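Local coordinates for chitinase (Paenibacillus sp. FPU-7, PDB 5GZT), which probably hydrolyses chitin and chitodextrins at internal beta-1,4 linkages between N-acetylglucosamine units, acting as an endochitinase with two family 18 domains, at residues P764-Y769 and G1126-E1131; G314-I319 and A389-D394. One frame throughout, in Å; residues are numbered along the deposited sequence.

Interaction 1: residues P764-Y769 and G1126-E1131; sequences PILLGY and GAIFNE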
ATOM      1  N   PRO B 764      10.044  39.926  21.601  1.00 18.29           N
ATOM      2  CA  PRO B 764      10.229  38.656  22.285  1.00 19.17           C
ATOM      3  C   PRO B 764      11.163  38.774  23.456  1.00 20.05           C
ATOM      4  O   PRO B 764      11.987  39.710  23.444  1.00 18.56           O
ATOM      5  CB  PRO B 764      10.816  37.760  21.225  1.00 19.49           C
ATOM      6  CG  PRO B 764      11.258  38.595  20.155  1.00 20.22           C
ATOM      7  CD  PRO B 764      10.617  39.916  20.240  1.00 20.77           C
ATOM      8  N   ILE B 765      11.068  37.850  24.409  1.00 15.57           N
ATOM      9  CA  ILE B 765      12.060  37.834  25.458  1.00 17.02           C
ATOM     10  C   ILE B 765      13.300  37.061  25.036  1.00 14.65           C
ATOM     11  O   ILE B 765      13.269  36.221  24.081  1.00 16.70           O
ATOM     12  CB  ILE B 765      11.478  37.287  26.775  1.00 17.29           C
ATOM     13  CG1 ILE B 765      11.152  35.812  26.670  1.00 17.84           C
ATOM     14  CG2 ILE B 765      10.237  38.068  27.129  1.00 18.65           C
ATOM     15  CD1 ILE B 765      10.763  35.178  28.018  1.00 19.67           C
ATOM     16  N   LEU B 766      14.387  37.378  25.713  1.00 14.47           N
ATOM     17  CA  LEU B 766      15.602  36.668  25.632  1.00 14.71           C
ATOM     18  C   LEU B 766      16.076  36.378  27.049  1.00 14.62           C
ATOM     19  O   LEU B 766      16.624  37.301  27.751  1.00 13.34           O
ATOM     20  CB  LEU B 766      16.624  37.529  24.829  1.00 17.61           C
ATOM     21  CG  LEU B 766      17.677  36.692  24.067  1.00 17.26           C
ATOM     22  CD1 LEU B 766      18.569  37.589  23.186  1.00 18.71           C
ATOM     23  CD2 LEU B 766      18.511  35.788  24.911  1.00 18.11           C
ATOM     24  N   LEU B 767      15.986  35.113  27.436  1.00 16.33           N
ATOM     25  CA  LEU B 767      16.211  34.709  28.847  1.00 16.48           C
ATOM     26  C   LEU B 767      17.452  33.856  28.932  1.00 17.82           C
ATOM     27  O   LEU B 767      17.568  32.877  28.212  1.00 16.74           O
ATOM     28  CB  LEU B 767      14.977  33.949  29.339  1.00 16.74           C
ATOM     29  CG  LEU B 767      14.984  33.574  30.811  1.00 17.41           C
ATOM     30  CD1 LEU B 767      13.542  33.486  31.380  1.00 19.75           C
ATOM     31  CD2 LEU B 767      15.739  32.301  31.054  1.00 16.72           C
ATOM     32  N   GLY B 768      18.401  34.249  29.795  1.00 14.65           N
ATOM     33  CA  GLY B 768      19.553  33.472  30.050  1.00 14.27           C
ATOM     34  C   GLY B 768      19.533  32.893  31.427  1.00 15.43           C
ATOM     35  O   GLY B 768      19.240  33.621  32.397  1.00 18.45           O
ATOM     36  N   TYR B 769      19.800  31.602  31.527  1.00 15.15           N
ATOM     37  CA  TYR B 769      20.095  31.002  32.811  1.00 17.23           C
ATOM     38  C   TYR B 769      21.504  31.407  33.223  1.00 19.28           C
ATOM     39  O   TYR B 769      22.428  31.316  32.412  1.00 20.63           O
ATOM     40  CB  TYR B 769      20.011  29.497  32.774  1.00 18.60           C
ATOM     41  CG  TYR B 769      18.646  28.923  33.039  1.00 21.45           C
ATOM     42  CD1 TYR B 769      18.233  28.646  34.329  1.00 22.26           C
ATOM     43  CD2 TYR B 769      17.754  28.658  32.001  1.00 20.64           C
ATOM     44  CE1 TYR B 769      16.978  28.098  34.573  1.00 24.72           C
ATOM     45  CE2 TYR B 769      16.494  28.133  32.240  1.00 20.90           C
ATOM     46  CZ  TYR B 769      16.100  27.846  33.526  1.00 23.69           C
ATOM     47  OH  TYR B 769      14.846  27.332  33.817  1.00 24.72           O
ATOM     48  N   GLY B1126      24.992  36.255  20.982  1.00 23.64           N
ATOM     49  CA  GLY B1126      24.915  37.273  19.928  1.00 22.27           C
ATOM     50  C   GLY B1126      24.081  36.782  18.730  1.00 20.67           C
ATOM     51  O   GLY B1126      23.368  37.528  18.139  1.00 24.74           O
ATOM     52  N   ALA B1127      24.135  35.504  18.443  1.00 20.22           N
ATOM     53  CA  ALA B1127      23.359  34.913  17.397  1.00 25.32           C
ATOM     54  C   ALA B1127      21.838  34.989  17.660  1.00 23.68           C
ATOM     55  O   ALA B1127      21.045  35.338  16.773  1.00 22.36           O
ATOM     56  CB  ALA B1127      23.781  33.473  17.180  1.00 23.63           C
ATOM     57  N   ILE B1128      21.462  34.723  18.897  1.00 23.45           N
ATOM     58  CA  ILE B1128      20.066  34.819  19.300  1.00 19.70           C
ATOM     59  C   ILE B1128      19.639  36.240  19.194  1.00 18.10           C
ATOM     60  O   ILE B1128      18.647  36.562  18.560  1.00 20.82           O
ATOM     61  CB  ILE B1128      19.847  34.277  20.738  1.00 19.79           C
ATOM     62  CG1 ILE B1128      20.217  32.778  20.778  1.00 21.02           C
ATOM     63  CG2 ILE B1128      18.348  34.451  21.126  1.00 18.13           C
ATOM     64  CD1 ILE B1128      20.334  32.245  22.178  1.00 24.50           C
ATOM     65  N   PHE B1129      20.377  37.111  19.840  1.00 17.48           N
ATOM     66  CA  PHE B1129      20.012  38.469  19.980  1.00 19.31           C
ATOM     67  C   PHE B1129      19.916  39.121  18.604  1.00 24.18           C
ATOM     68  O   PHE B1129      18.990  39.909  18.342  1.00 20.96           O
ATOM     69  CB  PHE B1129      21.094  39.190  20.816  1.00 21.70           C
ATOM     70  CG  PHE B1129      20.862  40.681  20.973  1.00 22.58           C
ATOM     71  CD1 PHE B1129      20.006  41.167  21.970  1.00 23.00           C
ATOM     72  CD2 PHE B1129      21.562  41.608  20.179  1.00 25.61           C
ATOM     73  CE1 PHE B1129      19.766  42.523  22.129  1.00 22.20           C
ATOM     74  CE2 PHE B1129      21.346  42.999  20.306  1.00 27.02           C
ATOM     75  CZ  PHE B1129      20.459  43.472  21.319  1.00 29.19           C
ATOM     76  N   ASN B1130      20.888  38.836  17.703  1.00 24.81           N
ATOM     77  CA  ASN B1130      20.827  39.520  16.404  1.00 27.06           C
ATOM     78  C   ASN B1130      19.607  39.080  15.631  1.00 20.60           C
ATOM     79  O   ASN B1130      18.987  39.881  14.983  1.00 25.24           O
ATOM     80  CB  ASN B1130      22.117  39.280  15.573  1.00 28.42           C
ATOM     81  CG  ASN B1130      23.337  39.935  16.183  1.00 31.69           C
ATOM     82  OD1 ASN B1130      23.264  40.851  17.021  1.00 27.82           O
ATOM     83  ND2 ASN B1130      24.507  39.424  15.778  1.00 33.69           N
ATOM     84  N   GLU B1131      19.250  37.814  15.684  1.00 22.29           N
ATOM     85  CA  GLU B1131      18.069  37.337  14.945  1.00 19.99           C
ATOM     86  C   GLU B1131      16.804  37.895  15.574  1.00 21.51           C
ATOM     87  O   GLU B1131      15.892  38.364  14.852  1.00 18.81           O
ATOM     88  CB  GLU B1131      18.016  35.813  14.899  1.00 20.32           C
ATOM     89  CG  GLU B1131      16.754  35.272  14.232  1.00 22.26           C
ATOM     90  CD  GLU B1131      16.647  35.745  12.749  1.00 26.25           C
ATOM     91  OE1 GLU B1131      17.740  36.060  12.173  1.00 23.67           O
ATOM     92  OE2 GLU B1131      15.506  35.795  12.182  1.00 26.47           O
TER

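Interaction 2: residues G314-I319 and A389-D394; sequences GKVVTI and ANSALD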
ATOM      1  N   GLY B 314      16.145 -12.963 -21.526  1.00 44.27           N
ATOM      2  CA  GLY B 314      15.019 -13.715 -20.986  1.00 40.12           C
ATOM      3  C   GLY B 314      15.061 -13.988 -19.527  1.00 38.66           C
ATOM      4  O   GLY B 314      14.278 -14.807 -19.042  1.00 44.68           O
ATOM      5  N   LYS B 315      15.950 -13.297 -18.825  1.00 38.06           N
ATOM      6  CA  LYS B 315      16.070 -13.360 -17.384  1.00 42.96           C
ATOM      7  C   LYS B 315      15.936 -11.959 -16.714  1.00 41.64           C
ATOM      8  O   LYS B 315      16.138 -10.902 -17.305  1.00 36.78           O
ATOM      9  CB  LYS B 315      17.417 -13.942 -16.998  1.00 47.53           C
ATOM     10  CG  LYS B 315      17.693 -15.330 -17.569  1.00 56.72           C
ATOM     11  CD  LYS B 315      19.170 -15.456 -17.914  1.00 57.67           C
ATOM     12  CE  LYS B 315      19.546 -16.853 -18.374  1.00 64.22           C
ATOM     13  NZ  LYS B 315      20.836 -17.207 -17.738  1.00 72.75           N
ATOM     14  N   VAL B 316      15.682 -12.026 -15.429  1.00 41.25           N
ATOM     15  CA  VAL B 316      15.440 -10.888 -14.601  1.00 43.77           C
ATOM     16  C   VAL B 316      16.731 -10.353 -13.981  1.00 38.28           C
ATOM     17  O   VAL B 316      17.347 -11.035 -13.162  1.00 38.70           O
ATOM     18  CB  VAL B 316      14.446 -11.224 -13.457  1.00 40.59           C
ATOM     19  CG1 VAL B 316      14.206  -9.986 -12.567  1.00 41.40           C
ATOM     20  CG2 VAL B 316      13.130 -11.769 -14.020  1.00 41.68           C
ATOM     21  N   VAL B 317      17.009  -9.074 -14.266  1.00 37.79           N
ATOM     22  CA  VAL B 317      18.243  -8.373 -13.891  1.00 36.94           C
ATOM     23  C   VAL B 317      17.960  -7.020 -13.267  1.00 37.30           C
ATOM     24  O   VAL B 317      16.886  -6.465 -13.465  1.00 34.63           O
ATOM     25  CB  VAL B 317      19.088  -8.106 -15.133  1.00 40.64           C
ATOM     26  CG1 VAL B 317      19.653  -9.433 -15.717  1.00 41.90           C
ATOM     27  CG2 VAL B 317      18.304  -7.352 -16.206  1.00 35.77           C
ATOM     28  N   THR B 318      18.901  -6.473 -12.538  1.00 34.08           N
ATOM     29  CA  THR B 318      18.740  -5.115 -12.075  1.00 36.01           C
ATOM     30  C   THR B 318      18.664  -4.137 -13.287  1.00 36.89           C
ATOM     31  O   THR B 318      19.076  -4.466 -14.427  1.00 31.76           O
ATOM     32  CB  THR B 318      19.858  -4.703 -11.112  1.00 37.08           C
ATOM     33  OG1 THR B 318      21.104  -4.890 -11.747  1.00 42.16           O
ATOM     34  CG2 THR B 318      19.836  -5.464  -9.869  1.00 36.10           C
ATOM     35  N   ILE B 319      18.059  -2.952 -13.082  1.00 33.13           N
ATOM     36  CA  ILE B 319      17.841  -1.994 -14.199  1.00 30.93           C
ATOM     37  C   ILE B 319      19.164  -1.493 -14.826  1.00 30.73           C
ATOM     38  O   ILE B 319      19.244  -1.214 -16.026  1.00 31.55           O
ATOM     39  CB  ILE B 319      16.941  -0.811 -13.757  1.00 28.20           C
ATOM     40  CG1 ILE B 319      16.336  -0.093 -14.933  1.00 31.79           C
ATOM     41  CG2 ILE B 319      17.671   0.123 -12.809  1.00 30.83           C
ATOM     42  CD1 ILE B 319      15.273   0.967 -14.514  1.00 32.05           C
ATOM     43  N   ALA B 389      10.696 -17.360 -15.115  1.00 40.12           N
ATOM     44  CA  ALA B 389      10.158 -17.630 -13.765  1.00 35.28           C
ATOM     45  C   ALA B 389      11.187 -18.006 -12.753  1.00 38.45           C
ATOM     46  O   ALA B 389      11.160 -17.546 -11.582  1.00 35.73           O
ATOM     47  CB  ALA B 389       9.084 -18.678 -13.832  1.00 43.41           C
ATOM     48  N   ASN B 390      12.132 -18.843 -13.191  1.00 47.56           N
ATOM     49  CA  ASN B 390      13.229 -19.264 -12.303  1.00 44.63           C
ATOM     50  C   ASN B 390      14.094 -18.062 -11.976  1.00 36.70           C
ATOM     51  O   ASN B 390      14.416 -17.798 -10.801  1.00 38.13           O
ATOM     52  CB  ASN B 390      14.049 -20.421 -12.948  1.00 52.58           C
ATOM     53  CG  ASN B 390      13.320 -21.769 -12.891  1.00 52.83           C
ATOM     54  OD1 ASN B 390      12.728 -22.133 -11.875  1.00 46.36           O
ATOM     55  ND2 ASN B 390      13.379 -22.520 -13.989  1.00 57.39           N
ATOM     56  N   SER B 391      14.433 -17.299 -13.007  1.00 38.85           N
ATOM     57  CA  SER B 391      15.135 -16.008 -12.809  1.00 45.48           C
ATOM     58  C   SER B 391      14.443 -15.039 -11.820  1.00 41.80           C
ATOM     59  O   SER B 391      15.085 -14.438 -10.886  1.00 40.11           O
ATOM     60  CB  SER B 391      15.339 -15.302 -14.140  1.00 48.83           C
ATOM     61  OG  SER B 391      16.350 -14.348 -13.905  1.00 59.08           O
ATOM     62  N   ALA B 392      13.127 -14.934 -11.973  1.00 46.88           N
ATOM     63  CA  ALA B 392      12.343 -14.039 -11.076  1.00 39.33           C
ATOM     64  C   ALA B 392      12.437 -14.462  -9.679  1.00 40.26           C
ATOM     65  O   ALA B 392      12.690 -13.629  -8.767  1.00 42.70           O
ATOM     66  CB  ALA B 392      10.917 -13.971 -11.503  1.00 39.82           C
ATOM     67  N   LEU B 393      12.308 -15.786  -9.464  1.00 42.10           N
ATOM     68  CA  LEU B 393      12.459 -16.299  -8.105  1.00 38.98           C
ATOM     69  C   LEU B 393      13.859 -16.075  -7.547  1.00 37.47           C
ATOM     70  O   LEU B 393      14.052 -15.719  -6.357  1.00 35.68           O
ATOM     71  CB  LEU B 393      11.968 -17.771  -7.964  1.00 47.83           C
ATOM     72  CG  LEU B 393      10.461 -17.898  -7.608  1.00 44.66           C
ATOM     73  CD1 LEU B 393       9.559 -17.684  -8.836  1.00 44.81           C
ATOM     74  CD2 LEU B 393      10.148 -19.223  -6.913  1.00 48.66           C
ATOM     75  N   ASP B 394      14.871 -16.224  -8.389  1.00 43.02           N
ATOM     76  CA  ASP B 394      16.265 -15.906  -7.944  1.00 43.22           C
ATOM     77  C   ASP B 394      16.420 -14.475  -7.423  1.00 41.15           C
ATOM     78  O   ASP B 394      17.068 -14.241  -6.342  1.00 39.13           O
ATOM     79  CB  ASP B 394      17.275 -16.138  -9.089  1.00 46.71           C
ATOM     80  CG  ASP B 394      17.459 -17.641  -9.424  1.00 51.11           C
ATOM     81  OD1 ASP B 394      17.338 -18.453  -8.485  1.00 43.84           O
ATOM     82  OD2 ASP B 394      17.643 -17.997 -10.615  1.00 55.17           O
TER
HETATM   83  O   HOH W   1      17.523 -12.816 -11.412  1.00 35.95           O

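Interaction 1: residues P764-Y769 and G1126-E1131
Closure of the second family 18 TIM barrel brings L766, on its first strand (765-771), against I1128 and F1129 of its last helix (1123-1133). L766 is the one strand residue of 764-769 that reaches the helix, and it does so with its forked end. Its CG lies 3.8 Å from I1128 CG2, and its two methyls, CD1 at 3.8 Å and CD2 at 4.0 Å from I1128 CG2, straddle that branch of the isoleucine. CG, roughly anti to the backbone N (chi1 -151°), carries the fork out to the helix, where L766 CD1 comes within 3.6 Å of F1129 CA and 3.8 Å of F1129 CB. That methyl also reaches the aromatic ring, but at its edge and near its plane, 4.0 Å from F1129 CD1. The ring has a cation-pi partner in K787, while the I1128 side chain also packs on V1111 of the neighbouring strand 1110-1114. Backbone bonds from L766 to T789 and H790 place strand 765-771 beside strand 790-799. The contact between the two segments is entirely apolar, burying 127 Å² in all, consistent with shape fit and exclusion of water, rather than directional bonds, holding this part of the helix against the strand.

Interaction 2: residues G314-I319 and A389-D394
A chi1 of -162° directs S391 OG from the helix toward the backbone of V316, while V316, with CG1 anti to its backbone N, has CG2 beside that N and over A392. The two residues join a beta hairpin to a helix of the first family 18 TIM barrel: strand 315-318 folds back antiparallel on the barrel strand 303-312, and helix 382-398 follows barrel strand 362-368. The local strand and helix axes come within 6.5 Å, with their N-to-C directions 32° apart. V316 N donates to S391 OG at 2.9 Å with an N-H...O angle of 154°, a moderately bent bond that ties a main-chain amide of the hairpin to a helix side chain. K315 packs its CB 3.3 Å from the same S391 OG before the rest of its chain bends away from the helix. Beside this polar link, V316 CG2 rests 4.0 Å from A392 CB, and F388 and F395 of the same helix extend the apolar seat of the valine. A second, less certain link between strand and helix runs through a water at main-chain oxygens: the water donates to S391 O at 3.0 Å and appears to donate to V316 O, though that 2.5 Å separation is doubtfully short.

How the interactions relate
Both contacts pack a strand against a helix, yet they belong to different family 18 barrels of the one chain: interaction 2 to the first, interaction 1 to the second. Their centres lie about 61 Å apart and their nearest atoms about 44 Å. Interaction 1 fastens a strand of the barrel wall itself, and that strand also carries Y769, whose OH bonds D893 of the family's DxxDxDxE signature. Interaction 2 instead joins a hairpin extension to a surrounding helix, using a serine hydroxyl and, less certainly, a bridging water as well as apolar packing. The sodium site, which includes E44 and S72, belongs to neither contact.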